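PDB 2BBE: antibiotic biosynthesis monooxygenase family protein from Shewanella oneidensis, which is of unknown function but may act as a monooxygenase. Local coordinates for residues G46-E51 with K67-A72. Numbering follows the deposited sequence. Where two conformers were deposited one is given.
Sequences GCIRYE and KFVDIA
Lys67 stands across from two residues of strand 47-55, Ile48 and Arg49, a classic beta bulge in the antiparallel hairpin of strands 47-55 and 61-68. Lys67 O takes both bulge amides from the same face of its carbonyl plane, Ile48 N at 2.8 Å and Arg49 N at 3.0 Å, while Lys67 N donates to Arg49 O. The bulge puts the side chains of Ile48 and Arg49 on the same face of the sheet as that of Lys67. The lysine chain crosses Ile48 at a slant, with Lys67 CD 4.1 Å from Ile48 CG2; a bend at its third torsion (-72°) then lays CE over one face of the Arg49 guanidinium, 3.8 Å from NH1. Lys67 NZ and Arg49 NH2 come within 3.7 Å, two like charges near Glu51 of the third subunit, which is salt-bridged to Arg49; Gln105 OE1 accepts a hydrogen bond from Lys67 NZ. Beyond the non-hydrogen-bonded Cys47-Phe68 pair, Val69 N donates to Gly46 O, and Val69 CG1 packs 3.9 Å from Ile48 CG1. On the other face Cys47 CB sits 3.9 Å from Phe68 CE2, and its SG makes an oblique sulfur-aromatic contact with the ring. There helix 38-42 packs against Cys47 and Tyr50, and His77 of helix 71-78 meets Phe68; on the opposite face Ile48 packs on its counterpart in the second subunit. Strand 47-55 is outermost in the chain's four-stranded antiparallel sheet, with 61-68 between it and 8-22.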
ATOM      1  N   GLY A  46       8.588 -12.383   2.728  1.00  9.94           N
ATOM      2  CA  GLY A  46       7.992 -11.685   3.867  1.00  9.44           C
ATOM      3  C   GLY A  46       8.085 -10.158   3.836  1.00  9.93           C
ATOM      4  O   GLY A  46       7.673  -9.504   4.792  1.00 10.46           O
ATOM      5  N   CYS A  47       8.582  -9.593   2.738  1.00  9.81           N
ATOM      6  CA  CYS A  47       8.573  -8.139   2.552  1.00 10.08           C
ATOM      7  C   CYS A  47       7.226  -7.647   2.019  1.00  9.87           C
ATOM      8  O   CYS A  47       6.750  -8.122   0.970  1.00  9.27           O
ATOM      9  CB  CYS A  47       9.677  -7.693   1.597  1.00 10.56           C
ATOM     10  SG  CYS A  47       9.647  -5.887   1.324  1.00 11.50           S
ATOM     11  N   ILE A  48       6.605  -6.721   2.745  1.00  8.82           N
ATOM     12  CA  ILE A  48       5.322  -6.109   2.312  1.00  9.90           C
ATOM     13  C   ILE A  48       5.571  -4.790   1.597  1.00 10.22           C
ATOM     14  O   ILE A  48       4.969  -4.510   0.554  1.00 10.28           O
ATOM     15  CB  ILE A  48       4.351  -5.876   3.514  1.00  9.42           C
ATOM     16  CG1 ILE A  48       3.961  -7.211   4.167  1.00 10.34           C
ATOM     17  CG2 ILE A  48       3.098  -5.040   3.113  1.00  9.58           C
ATOM     18  CD1 ILE A  48       3.251  -7.036   5.562  1.00  9.42           C
ATOM     19  N   ARG A  49       6.501  -4.008   2.143  1.00  9.63           N
ATOM     20  CA  ARG A  49       6.778  -2.667   1.684  1.00 10.58           C
ATOM     21  C   ARG A  49       8.244  -2.358   1.900  1.00  9.51           C
ATOM     22  O   ARG A  49       8.836  -2.682   2.953  1.00  9.10           O
ATOM     23  CB  ARG A  49       5.902  -1.633   2.445  1.00 10.73           C
ATOM     24  CG  ARG A  49       6.204  -0.201   2.135  1.00 11.49           C
ATOM     25  CD  ARG A  49       5.361   0.781   3.000  1.00 11.71           C
ATOM     26  NE  ARG A  49       3.923   0.527   2.864  1.00 12.67           N
ATOM     27  CZ  ARG A  49       3.009   0.865   3.774  1.00 12.95           C
ATOM     28  NH1 ARG A  49       3.377   1.470   4.901  1.00 11.48           N
ATOM     29  NH2 ARG A  49       1.727   0.617   3.550  1.00 13.09           N
ATOM     30  N   TYR A  50       8.838  -1.719   0.903  1.00  9.38           N
ATOM     31  CA  TYR A  50      10.231  -1.271   1.012  1.00  9.77           C
ATOM     32  C   TYR A  50      10.450  -0.060   0.118  1.00 10.63           C
ATOM     33  O   TYR A  50      10.885  -0.187  -1.045  1.00 11.66           O
ATOM     34  CB  TYR A  50      11.151  -2.423   0.624  1.00 10.02           C
ATOM     35  CG  TYR A  50      12.584  -2.286   1.063  1.00 10.19           C
ATOM     36  CD1 TYR A  50      12.929  -2.266   2.429  1.00 10.04           C
ATOM     37  CD2 TYR A  50      13.594  -2.243   0.115  1.00  9.07           C
ATOM     38  CE1 TYR A  50      14.271  -2.181   2.840  1.00 10.09           C
ATOM     39  CE2 TYR A  50      14.945  -2.174   0.505  1.00 10.43           C
ATOM     40  CZ  TYR A  50      15.261  -2.138   1.863  1.00 11.81           C
ATOM     41  OH  TYR A  50      16.580  -2.075   2.208  1.00 12.19           O
ATOM     42  N   GLU A  51      10.134   1.111   0.664  1.00 10.00           N
ATOM     43  CA  GLU A  51      10.047   2.330  -0.124  1.00  9.80           C
ATOM     44  C   GLU A  51      11.138   3.301   0.291  1.00 10.00           C
ATOM     45  O   GLU A  51      11.326   3.562   1.483  1.00  9.86           O
ATOM     46  CB  GLU A  51       8.680   2.987   0.073  1.00 10.57           C
ATOM     47  CG  GLU A  51       7.535   2.126  -0.454  1.00 10.60           C
ATOM     48  CD  GLU A  51       6.181   2.743  -0.164  1.00 14.79           C
ATOM     49  OE1 GLU A  51       6.121   3.854   0.420  1.00 16.74           O
ATOM     50  OE2 GLU A  51       5.171   2.108  -0.534  1.00 15.51           O
ATOM     51  N   LYS A  67       7.854  -2.417   5.665  1.00  9.29           N
ATOM     52  CA  LYS A  67       6.905  -3.286   6.381  0.50  9.09           C
ATOM     53  C   LYS A  67       7.166  -4.745   6.016  1.00  8.85           C
ATOM     54  O   LYS A  67       7.385  -5.080   4.841  1.00  9.04           O
ATOM     55  CB  LYS A  67       5.443  -2.895   6.089  0.50  9.29           C
ATOM     56  CG  LYS A  67       4.430  -3.403   7.134  0.50  8.65           C
ATOM     57  CD  LYS A  67       2.951  -3.125   6.749  0.50  9.01           C
ATOM     58  CE  LYS A  67       2.551  -1.646   6.851  0.50  9.19           C
ATOM     59  NZ  LYS A  67       1.061  -1.401   6.544  0.50  8.44           N
ATOM     60  N   PHE A  68       7.148  -5.606   7.033  1.00  8.53           N
ATOM     61  CA  PHE A  68       7.399  -7.045   6.900  1.00  9.06           C
ATOM     62  C   PHE A  68       6.305  -7.821   7.613  1.00  9.14           C
ATOM     63  O   PHE A  68       5.674  -7.311   8.550  1.00  8.06           O
ATOM     64  CB  PHE A  68       8.780  -7.425   7.482  1.00  9.42           C
ATOM     65  CG  PHE A  68       9.916  -6.789   6.747  1.00 10.45           C
ATOM     66  CD1 PHE A  68      10.354  -5.506   7.098  1.00 11.90           C
ATOM     67  CD2 PHE A  68      10.517  -7.449   5.663  1.00 11.66           C
ATOM     68  CE1 PHE A  68      11.396  -4.883   6.385  1.00 12.24           C
ATOM     69  CE2 PHE A  68      11.546  -6.843   4.940  1.00 10.91           C
ATOM     70  CZ  PHE A  68      11.984  -5.565   5.298  1.00 12.55           C
ATOM     71  N   VAL A  69       6.060  -9.048   7.154  1.00  9.70           N
ATOM     72  CA  VAL A  69       4.940  -9.838   7.674  1.00  9.36           C
ATOM     73  C   VAL A  69       5.075 -10.125   9.184  1.00  9.94           C
ATOM     74  O   VAL A  69       4.076 -10.311   9.884  1.00  9.17           O
ATOM     75  CB  VAL A  69       4.742 -11.154   6.867  1.00 10.26           C
ATOM     76  CG1 VAL A  69       4.370 -10.838   5.407  1.00  8.80           C
ATOM     77  CG2 VAL A  69       5.976 -12.015   6.928  1.00 11.01           C
ATOM     78  N   ASP A  70       6.315 -10.160   9.679  1.00 10.13           N
ATOM     79  CA  ASP A  70       6.571 -10.436  11.104  1.00 10.59           C
ATOM     80  C   ASP A  70       8.029 -10.209  11.432  1.00 10.57           C
ATOM     81  O   ASP A  70       8.807  -9.880  10.552  1.00  9.80           O
ATOM     82  CB  ASP A  70       6.114 -11.847  11.533  1.00 11.34           C
ATOM     83  CG  ASP A  70       6.758 -12.982  10.721  1.00 13.35           C
ATOM     84  OD1 ASP A  70       7.896 -12.872  10.231  1.00 13.29           O
ATOM     85  OD2 ASP A  70       6.089 -14.028  10.591  1.00 18.42           O
ATOM     86  N   ILE A  71       8.389 -10.358  12.708  1.00 10.45           N
ATOM     87  CA  ILE A  71       9.751 -10.083  13.133  1.00 10.74           C
ATOM     88  C   ILE A  71      10.743 -11.099  12.528  1.00 10.51           C
ATOM     89  O   ILE A  71      11.842 -10.731  12.172  1.00 10.38           O
ATOM     90  CB  ILE A  71       9.867 -10.003  14.708  1.00 10.78           C
ATOM     91  CG1 ILE A  71      11.228  -9.409  15.127  1.00 11.72           C
ATOM     92  CG2 ILE A  71       9.589 -11.382  15.376  1.00 10.91           C
ATOM     93  CD1 ILE A  71      11.427  -7.989  14.630  1.00 12.29           C
ATOM     94  N   ALA A  72      10.345 -12.359  12.364  1.00 11.03           N
ATOM     95  CA  ALA A  72      11.247 -13.308  11.679  1.00 11.52           C
ATOM     96  C   ALA A  72      11.618 -12.820  10.276  1.00 11.28           C
ATOM     97  O   ALA A  72      12.777 -12.901   9.880  1.00 11.42           O
ATOM     98  CB  ALA A  72      10.677 -14.720  11.629  1.00 11.45           C
TER